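Local atomic coordinates of L-methionine gamma-lyase (Fusobacterium nucleatum subsp. nucleatum, PDB entry 6LXU), a protein that belongs to the Cys/Met metabolism family of pyridoxal-phosphate-dependent enzymes and carries its cofactor as a covalent modification of the chain. Residues V107-T112 / V130-V135; N273-V278 / V290-L295. All blocks are in the same frame, centred on the assembly; numbering follows the deposited sequence.

Contact 1 (V107-T112 / V130-V135)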
ATOM      1  N   VAL A 107     -37.990   6.896  14.458  1.00  9.39           N
ATOM      2  CA  VAL A 107     -37.335   7.346  13.227  1.00  9.32           C
ATOM      3  C   VAL A 107     -38.397   7.463  12.143  1.00  9.25           C
ATOM      4  O   VAL A 107     -39.225   6.562  11.987  1.00  9.78           O
ATOM      5  CB  VAL A 107     -36.258   6.336  12.761  1.00  9.42           C
ATOM      6  CG1 VAL A 107     -35.664   6.736  11.409  1.00  9.41           C
ATOM      7  CG2 VAL A 107     -35.182   6.184  13.823  1.00  9.66           C
ATOM      8  N   VAL A 108     -38.365   8.579  11.408  1.00  9.53           N
ATOM      9  CA  VAL A 108     -39.140   8.742  10.191  1.00  9.59           C
ATOM     10  C   VAL A 108     -38.187   8.700   9.012  1.00  9.29           C
ATOM     11  O   VAL A 108     -37.199   9.447   8.991  1.00  9.32           O
ATOM     12  CB  VAL A 108     -39.924  10.071  10.165  1.00 10.06           C
ATOM     13  CG1 VAL A 108     -40.639  10.276   8.831  1.00 10.58           C
ATOM     14  CG2 VAL A 108     -40.911  10.125  11.319  1.00 10.40           C
ATOM     15  N   THR A 109     -38.480   7.864   8.037  1.00  9.49           N
ATOM     16  CA  THR A 109     -37.635   7.763   6.850  1.00  9.63           C
ATOM     17  C   THR A 109     -38.464   7.316   5.647  1.00 10.27           C
ATOM     18  O   THR A 109     -39.704   7.239   5.723  1.00 10.29           O
ATOM     19  CB  THR A 109     -36.395   6.875   7.126  1.00  9.53           C
ATOM     20  OG1 THR A 109     -35.451   7.039   6.061  1.00  9.42           O
ATOM     21  CG2 THR A 109     -36.764   5.405   7.247  1.00  9.55           C
ATOM     22  N   ASP A 110     -37.799   7.068   4.526  1.00 11.28           N
ATOM     23  CA  ASP A 110     -38.470   6.725   3.281  1.00 12.47           C
ATOM     24  C   ASP A 110     -38.358   5.228   3.035  1.00 13.94           C
ATOM     25  O   ASP A 110     -37.421   4.592   3.496  1.00 14.72           O
ATOM     26  CB  ASP A 110     -37.829   7.515   2.135  1.00 12.71           C
ATOM     27  CG  ASP A 110     -38.761   7.689   0.949  1.00 12.78           C
ATOM     28  OD1 ASP A 110     -38.994   6.694   0.221  1.00 14.47           O
ATOM     29  OD2 ASP A 110     -39.259   8.810   0.739  1.00 12.17           O
ATOM     30  N   LYS A 111     -39.319   4.637   2.331  1.00 16.24           N
ATOM     31  CA  LYS A 111     -39.105   3.261   1.809  1.00 18.75           C
ATOM     32  C   LYS A 111     -38.031   3.173   0.700  1.00 18.18           C
ATOM     33  O   LYS A 111     -37.390   2.125   0.527  1.00 19.85           O
ATOM     34  CB  LYS A 111     -40.419   2.586   1.382  1.00 21.99           C
ATOM     35  CG  LYS A 111     -41.258   3.301   0.332  1.00 24.20           C
ATOM     36  CD  LYS A 111     -42.686   2.753   0.284  1.00 26.27           C
ATOM     37  CE  LYS A 111     -43.566   3.246   1.437  1.00 27.67           C
ATOM     38  NZ  LYS A 111     -44.019   4.658   1.253  1.00 28.82           N
ATOM     39  N   THR A 112     -37.869   4.251  -0.066  0.50 17.03           N
ATOM     40  CA  THR A 112     -36.790   4.343  -1.053  0.50 15.90           C
ATOM     41  C   THR A 112     -35.535   4.866  -0.385  0.50 14.58           C
ATOM     42  O   THR A 112     -35.222   6.073  -0.412  0.50 13.25           O
ATOM     43  CB  THR A 112     -37.109   5.274  -2.220  0.50 15.80           C
ATOM     44  OG1 THR A 112     -36.975   6.629  -1.786  0.50 16.86           O
ATOM     45  CG2 THR A 112     -38.499   4.991  -2.792  0.50 16.03           C
ATOM     46  N   VAL A 130     -36.081   0.382  18.656  1.00 10.65           N
ATOM     47  CA  VAL A 130     -36.320   1.633  17.939  1.00 10.87           C
ATOM     48  C   VAL A 130     -37.542   1.432  17.052  1.00 11.31           C
ATOM     49  O   VAL A 130     -37.667   0.422  16.367  1.00 11.54           O
ATOM     50  CB  VAL A 130     -35.092   2.034  17.104  1.00 10.80           C
ATOM     51  CG1 VAL A 130     -35.361   3.317  16.323  1.00 10.58           C
ATOM     52  CG2 VAL A 130     -33.878   2.201  18.007  1.00 11.00           C
ATOM     53  N   GLU A 131     -38.459   2.406  17.079  1.00 11.56           N
ATOM     54  CA  GLU A 131     -39.651   2.425  16.229  0.60 12.26           C
ATOM     55  C   GLU A 131     -39.289   3.122  14.922  1.00 11.83           C
ATOM     56  O   GLU A 131     -38.703   4.200  14.971  1.00 12.15           O
ATOM     57  CB  GLU A 131     -40.770   3.241  16.908  0.60 13.08           C
ATOM     58  CG  GLU A 131     -41.169   2.779  18.310  0.60 13.92           C
ATOM     59  CD  GLU A 131     -41.934   3.825  19.119  0.60 14.46           C
ATOM     60  OE1 GLU A 131     -42.372   4.854  18.560  0.60 15.14           O
ATOM     61  OE2 GLU A 131     -42.105   3.612  20.338  0.60 16.37           O
ATOM     62  N   VAL A 132     -39.650   2.547  13.786  1.00 12.27           N
ATOM     63  CA  VAL A 132     -39.363   3.172  12.493  1.00 12.96           C
ATOM     64  C   VAL A 132     -40.634   3.237  11.667  1.00 13.57           C
ATOM     65  O   VAL A 132     -41.334   2.237  11.519  1.00 15.22           O
ATOM     66  CB  VAL A 132     -38.257   2.422  11.716  1.00 13.12           C
ATOM     67  CG1 VAL A 132     -37.910   3.171  10.430  1.00 13.32           C
ATOM     68  CG2 VAL A 132     -37.010   2.242  12.578  1.00 13.36           C
ATOM     69  N   THR A 133     -40.941   4.428  11.157  1.00 12.77           N
ATOM     70  CA  THR A 133     -42.045   4.625  10.230  1.00 12.51           C
ATOM     71  C   THR A 133     -41.479   4.980   8.856  1.00 11.94           C
ATOM     72  O   THR A 133     -40.681   5.926   8.728  1.00 12.12           O
ATOM     73  CB  THR A 133     -42.975   5.755  10.696  1.00 13.24           C
ATOM     74  OG1 THR A 133     -43.455   5.462  12.013  1.00 13.68           O
ATOM     75  CG2 THR A 133     -44.174   5.902   9.764  1.00 13.76           C
ATOM     76  N   PHE A 134     -41.887   4.226   7.846  1.00 11.97           N
ATOM     77  CA  PHE A 134     -41.504   4.466   6.464  1.00 12.68           C
ATOM     78  C   PHE A 134     -42.642   5.184   5.765  1.00 12.83           C
ATOM     79  O   PHE A 134     -43.774   4.682   5.733  1.00 13.89           O
ATOM     80  CB  PHE A 134     -41.219   3.152   5.756  1.00 13.04           C
ATOM     81  CG  PHE A 134     -40.083   2.385   6.359  1.00 13.34           C
ATOM     82  CD1 PHE A 134     -38.761   2.726   6.066  1.00 13.67           C
ATOM     83  CD2 PHE A 134     -40.323   1.340   7.238  1.00 13.99           C
ATOM     84  CE1 PHE A 134     -37.706   2.026   6.628  1.00 14.04           C
ATOM     85  CE2 PHE A 134     -39.264   0.635   7.799  1.00 13.98           C
ATOM     86  CZ  PHE A 134     -37.959   0.980   7.493  1.00 14.01           C
ATOM     87  N   VAL A 135     -42.342   6.361   5.222  1.00 12.65           N
ATOM     88  CA  VAL A 135     -43.327   7.179   4.506  1.00 13.10           C
ATOM     89  C   VAL A 135     -42.767   7.595   3.153  1.00 13.08           C
ATOM     90  O   VAL A 135     -41.597   7.334   2.833  1.00 13.36           O
ATOM     91  CB  VAL A 135     -43.714   8.442   5.308  1.00 13.30           C
ATOM     92  CG1 VAL A 135     -44.169   8.086   6.710  1.00 13.93           C
ATOM     93  CG2 VAL A 135     -42.567   9.451   5.388  1.00 13.22           C
TER
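T109 and F134 lie side by side on one face of a parallel strand pair, where the threonine methyl CG2 meets the phenyl ring obliquely, 3.5 Å from F134 CD1. The first torsion of T109, -167°, sets its hydroxyl anti to the backbone N; it thereby points CG2 at the ring and leaves OG1 to hydrogen-bond the carbonyl of Y155. V132 lays its CG1 over one face of the same ring, off-centre, while its other methyl, CG2, stands 4.2 Å from V107 CB. Farther along, V107 CG2 touches V130 CG1 at 3.8 Å, the two valines crossing at a slant. M121 of helix 115-125 packs against both V107 and F134. This is the beta-alpha-beta unit of strand 106-110, helix 115-125 and strand 131-135, in which the helix that links the two parallel strands covers the face bearing V107 and F134. The second strand is outermost within the chain's seven-stranded sheet, and strand 151-157 flanks the first on its other side. The opposite face carries V108, whose CG1 lies 4.0 Å from V135 CG2, both valines packing on helix 140-146. Between the faces runs a parallel ladder, its strands 30° from exact alignment. V107 and T109 each use N and O to grip the residues flanking their partners: T133 N gives V107 O a nearly straight bond of 2.9 Å (174° at hydrogen), and V135 N reaches T109 O at 2.8 Å. Beyond the ladder, buried D110 O has no hydrogen-bond partner in the model and abuts the F134 ring edge, 3.4 Å from CD1. The D110 carboxylate closes an Asx turn, OD1 accepting T112 N through its anti lone pair at 2.7 Å, while OD2 bonds T137 and forms a salt bridge with K165.

Contact 2 (N273-V278 / V290-L295)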
ATOM      1  N   ASN A 273     -20.803  13.991 -19.314  1.00  6.97           N
ATOM      2  CA  ASN A 273     -21.092  12.742 -19.999  1.00  6.78           C
ATOM      3  C   ASN A 273     -22.532  12.323 -19.772  1.00  6.89           C
ATOM      4  O   ASN A 273     -23.226  11.937 -20.718  1.00  6.92           O
ATOM      5  CB  ASN A 273     -20.187  11.606 -19.494  1.00  6.62           C
ATOM      6  CG  ASN A 273     -18.785  11.631 -20.073  1.00  6.66           C
ATOM      7  OD1 ASN A 273     -18.462  12.421 -20.952  1.00  7.07           O
ATOM      8  ND2 ASN A 273     -17.936  10.720 -19.571  1.00  6.83           N
ATOM      9  N   ALA A 274     -22.979  12.371 -18.525  1.00  6.65           N
ATOM     10  CA  ALA A 274     -24.312  11.874 -18.206  1.00  6.98           C
ATOM     11  C   ALA A 274     -25.407  12.657 -18.912  1.00  7.29           C
ATOM     12  O   ALA A 274     -26.348  12.056 -19.428  1.00  7.30           O
ATOM     13  CB  ALA A 274     -24.547  11.883 -16.708  1.00  6.91           C
ATOM     14  N   ARG A 275     -25.304  13.981 -18.941  1.00  7.77           N
ATOM     15  CA  ARG A 275     -26.350  14.781 -19.588  1.00  8.89           C
ATOM     16  C   ARG A 275     -26.469  14.426 -21.072  1.00  8.52           C
ATOM     17  O   ARG A 275     -27.588  14.320 -21.611  1.00  8.75           O
ATOM     18  CB  ARG A 275     -26.126  16.286 -19.349  1.00 10.63           C
ATOM     19  CG  ARG A 275     -26.543  16.679 -17.934  1.00 12.59           C
ATOM     20  CD  ARG A 275     -26.413  18.148 -17.563  1.00 14.78           C
ATOM     21  NE  ARG A 275     -25.140  18.433 -16.898  1.00 16.56           N
ATOM     22  CZ  ARG A 275     -24.030  18.862 -17.503  1.00 16.64           C
ATOM     23  NH1 ARG A 275     -24.013  19.069 -18.820  1.00 18.01           N
ATOM     24  NH2 ARG A 275     -22.930  19.087 -16.792  1.00 15.54           N
ATOM     25  N   THR A 276     -25.341  14.199 -21.739  1.00  8.32           N
ATOM     26  CA  THR A 276     -25.342  13.805 -23.131  1.00  8.50           C
ATOM     27  C   THR A 276     -25.958  12.423 -23.327  1.00  8.24           C
ATOM     28  O   THR A 276     -26.730  12.194 -24.274  1.00  8.55           O
ATOM     29  CB  THR A 276     -23.898  13.860 -23.667  1.00  9.13           C
ATOM     30  OG1 THR A 276     -23.430  15.204 -23.550  1.00 10.57           O
ATOM     31  CG2 THR A 276     -23.817  13.430 -25.100  1.00  9.65           C
ATOM     32  N   ILE A 277     -25.653  11.503 -22.425  1.00  7.48           N
ATOM     33  CA  ILE A 277     -26.226  10.163 -22.491  1.00  7.52           C
ATOM     34  C   ILE A 277     -27.731  10.192 -22.204  1.00  7.49           C
ATOM     35  O   ILE A 277     -28.484   9.451 -22.846  1.00  7.66           O
ATOM     36  CB  ILE A 277     -25.460   9.197 -21.557  1.00  7.38           C
ATOM     37  CG1 ILE A 277     -24.031   9.021 -22.081  1.00  7.47           C
ATOM     38  CG2 ILE A 277     -26.149   7.847 -21.442  1.00  7.55           C
ATOM     39  CD1 ILE A 277     -23.079   8.475 -21.044  1.00  7.78           C
ATOM     40  N   VAL A 278     -28.172  11.027 -21.275  1.00  7.57           N
ATOM     41  CA  VAL A 278     -29.613  11.169 -21.011  1.00  7.93           C
ATOM     42  C   VAL A 278     -30.353  11.577 -22.286  1.00  8.50           C
ATOM     43  O   VAL A 278     -31.405  10.994 -22.614  1.00  9.05           O
ATOM     44  CB  VAL A 278     -29.889  12.183 -19.885  1.00  7.89           C
ATOM     45  CG1 VAL A 278     -31.370  12.559 -19.794  1.00  8.20           C
ATOM     46  CG2 VAL A 278     -29.420  11.626 -18.554  1.00  8.03           C
ATOM     47  N   VAL A 290     -36.865   7.478 -19.161  1.00  8.63           N
ATOM     48  CA  VAL A 290     -35.587   7.745 -18.498  1.00  8.69           C
ATOM     49  C   VAL A 290     -35.887   8.428 -17.172  1.00  8.90           C
ATOM     50  O   VAL A 290     -36.735   9.326 -17.099  1.00  9.43           O
ATOM     51  CB  VAL A 290     -34.681   8.608 -19.381  1.00  8.66           C
ATOM     52  CG1 VAL A 290     -33.392   8.979 -18.636  1.00  8.65           C
ATOM     53  CG2 VAL A 290     -34.371   7.870 -20.675  1.00  8.84           C
ATOM     54  N   TYR A 291     -35.198   7.973 -16.130  1.00  8.41           N
ATOM     55  CA  TYR A 291     -35.220   8.572 -14.809  1.00  8.65           C
ATOM     56  C   TYR A 291     -33.933   9.369 -14.635  1.00  8.20           C
ATOM     57  O   TYR A 291     -32.828   8.791 -14.595  1.00  8.15           O
ATOM     58  CB  TYR A 291     -35.315   7.481 -13.751  1.00  9.22           C
ATOM     59  CG  TYR A 291     -36.567   6.656 -13.869  1.00 10.12           C
ATOM     60  CD1 TYR A 291     -37.771   7.112 -13.325  1.00 11.02           C
ATOM     61  CD2 TYR A 291     -36.572   5.433 -14.532  1.00 10.73           C
ATOM     62  CE1 TYR A 291     -38.929   6.368 -13.433  1.00 11.70           C
ATOM     63  CE2 TYR A 291     -37.736   4.684 -14.653  1.00 11.26           C
ATOM     64  CZ  TYR A 291     -38.906   5.172 -14.099  1.00 11.71           C
ATOM     65  OH  TYR A 291     -40.083   4.464 -14.189  1.00 13.22           O
ATOM     66  N   TYR A 292     -34.058  10.687 -14.565  1.00  8.10           N
ATOM     67  CA  TYR A 292     -32.903  11.579 -14.419  1.00  8.07           C
ATOM     68  C   TYR A 292     -33.393  12.882 -13.810  1.00  8.40           C
ATOM     69  O   TYR A 292     -34.357  13.460 -14.325  1.00  8.85           O
ATOM     70  CB  TYR A 292     -32.220  11.850 -15.774  1.00  7.86           C
ATOM     71  CG  TYR A 292     -30.943  12.640 -15.611  1.00  7.77           C
ATOM     72  CD1 TYR A 292     -29.836  12.084 -14.980  1.00  7.81           C
ATOM     73  CD2 TYR A 292     -30.841  13.942 -16.070  1.00  7.80           C
ATOM     74  CE1 TYR A 292     -28.656  12.797 -14.817  1.00  7.63           C
ATOM     75  CE2 TYR A 292     -29.675  14.668 -15.898  1.00  7.76           C
ATOM     76  CZ  TYR A 292     -28.584  14.097 -15.258  1.00  7.76           C
ATOM     77  OH  TYR A 292     -27.442  14.837 -15.093  1.00  7.98           O
ATOM     78  N   PRO A 293     -32.760  13.357 -12.719  1.00  8.36           N
ATOM     79  CA  PRO A 293     -33.284  14.573 -12.045  1.00  8.76           C
ATOM     80  C   PRO A 293     -33.367  15.822 -12.911  1.00  9.36           C
ATOM     81  O   PRO A 293     -34.165  16.715 -12.602  1.00  9.99           O
ATOM     82  CB  PRO A 293     -32.308  14.776 -10.887  1.00  8.74           C
ATOM     83  CG  PRO A 293     -31.778  13.399 -10.603  1.00  8.63           C
ATOM     84  CD  PRO A 293     -31.632  12.767 -11.959  1.00  8.46           C
ATOM     85  N   GLY A 294     -32.542  15.911 -13.946  1.00  9.19           N
ATOM     86  CA  GLY A 294     -32.517  17.058 -14.840  1.00  9.44           C
ATOM     87  C   GLY A 294     -33.533  17.057 -15.969  1.00  9.78           C
ATOM     88  O   GLY A 294     -33.611  18.036 -16.713  1.00 10.87           O
ATOM     89  N   LEU A 295     -34.300  15.981 -16.132  1.00 10.05           N
ATOM     90  CA  LEU A 295     -35.385  16.001 -17.133  1.00 10.66           C
ATOM     91  C   LEU A 295     -36.566  16.765 -16.567  1.00 11.22           C
ATOM     92  O   LEU A 295     -36.983  16.535 -15.439  1.00 10.76           O
ATOM     93  CB  LEU A 295     -35.816  14.598 -17.515  1.00 10.82           C
ATOM     94  CG  LEU A 295     -34.824  13.839 -18.390  1.00 11.03           C
ATOM     95  CD1 LEU A 295     -35.252  12.390 -18.502  1.00 10.99           C
ATOM     96  CD2 LEU A 295     -34.704  14.472 -19.769  1.00 11.50           C
TER
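V278 and Y292 are brought together by two similar first torsions. In V278, CG1 stands anti to the backbone N (168°), which places CG2 beside that nitrogen and over the tyrosine. In Y292 it is the ring carbon CG that lies anti to the backbone N (-174°), extending the ring from the loop toward helix 263-282. The outcome is a CH-pi contact: V278 CG2 sits 3.6 Å from the centroid of the Y292 ring, only 16° off its normal. The methyl is displaced toward the CG side of the ring, with 3.5 Å between V278 CG2 and Y292 CG. The second methyl serves the aliphatic neighbours. V278 CG1 meets L295 CD2 tip to tip at 3.8 Å and lies 4.3 Å from V290 CG1. L295 can take part because a type I turn from Y292 to L295 folds the chain back, closed by a bond of 3.1 Å from L295 N to Y292 O. One helical turn before V278, the aliphatic part of R275 crosses the far end of the tyrosine at a slant, its CG 3.5 Å from Y292 OH. The polar ends go their own ways: the phenol is hydrogen-bonded to G312 O, which anchors the ring at its outer end, and the guanidinium of R275 forms a salt bridge with D310. I315 of strand 314-319 packs against both V278 and V290. A helix packed through apolar side chains on a sheet and on the turn that follows its strand 287-291, outermost within this chain, is consistent with the layered alpha/beta build of the smaller C-terminal domain of fold-type I pyridoxal-phosphate enzymes.

The two contacts illustrate how a layered alpha/beta protein is held together in different directions. Contact 1 works within a sheet, with backbone bonds setting the register of adjacent strands and side chains filling in above and below. Contact 2 works between layers, seating a helix on the end of strand 287-291 and on the turn after it by side-chain packing across the segments. They share no element: the first belongs to the seven-stranded sheet, the second to the five-stranded one, with centres about 29 Å apart. Both include outermost strands within the chain, yet contact 2 is a buried contact, whereas contact 1 is only partly buried and includes V130, which also packs on F128 of the second subunit.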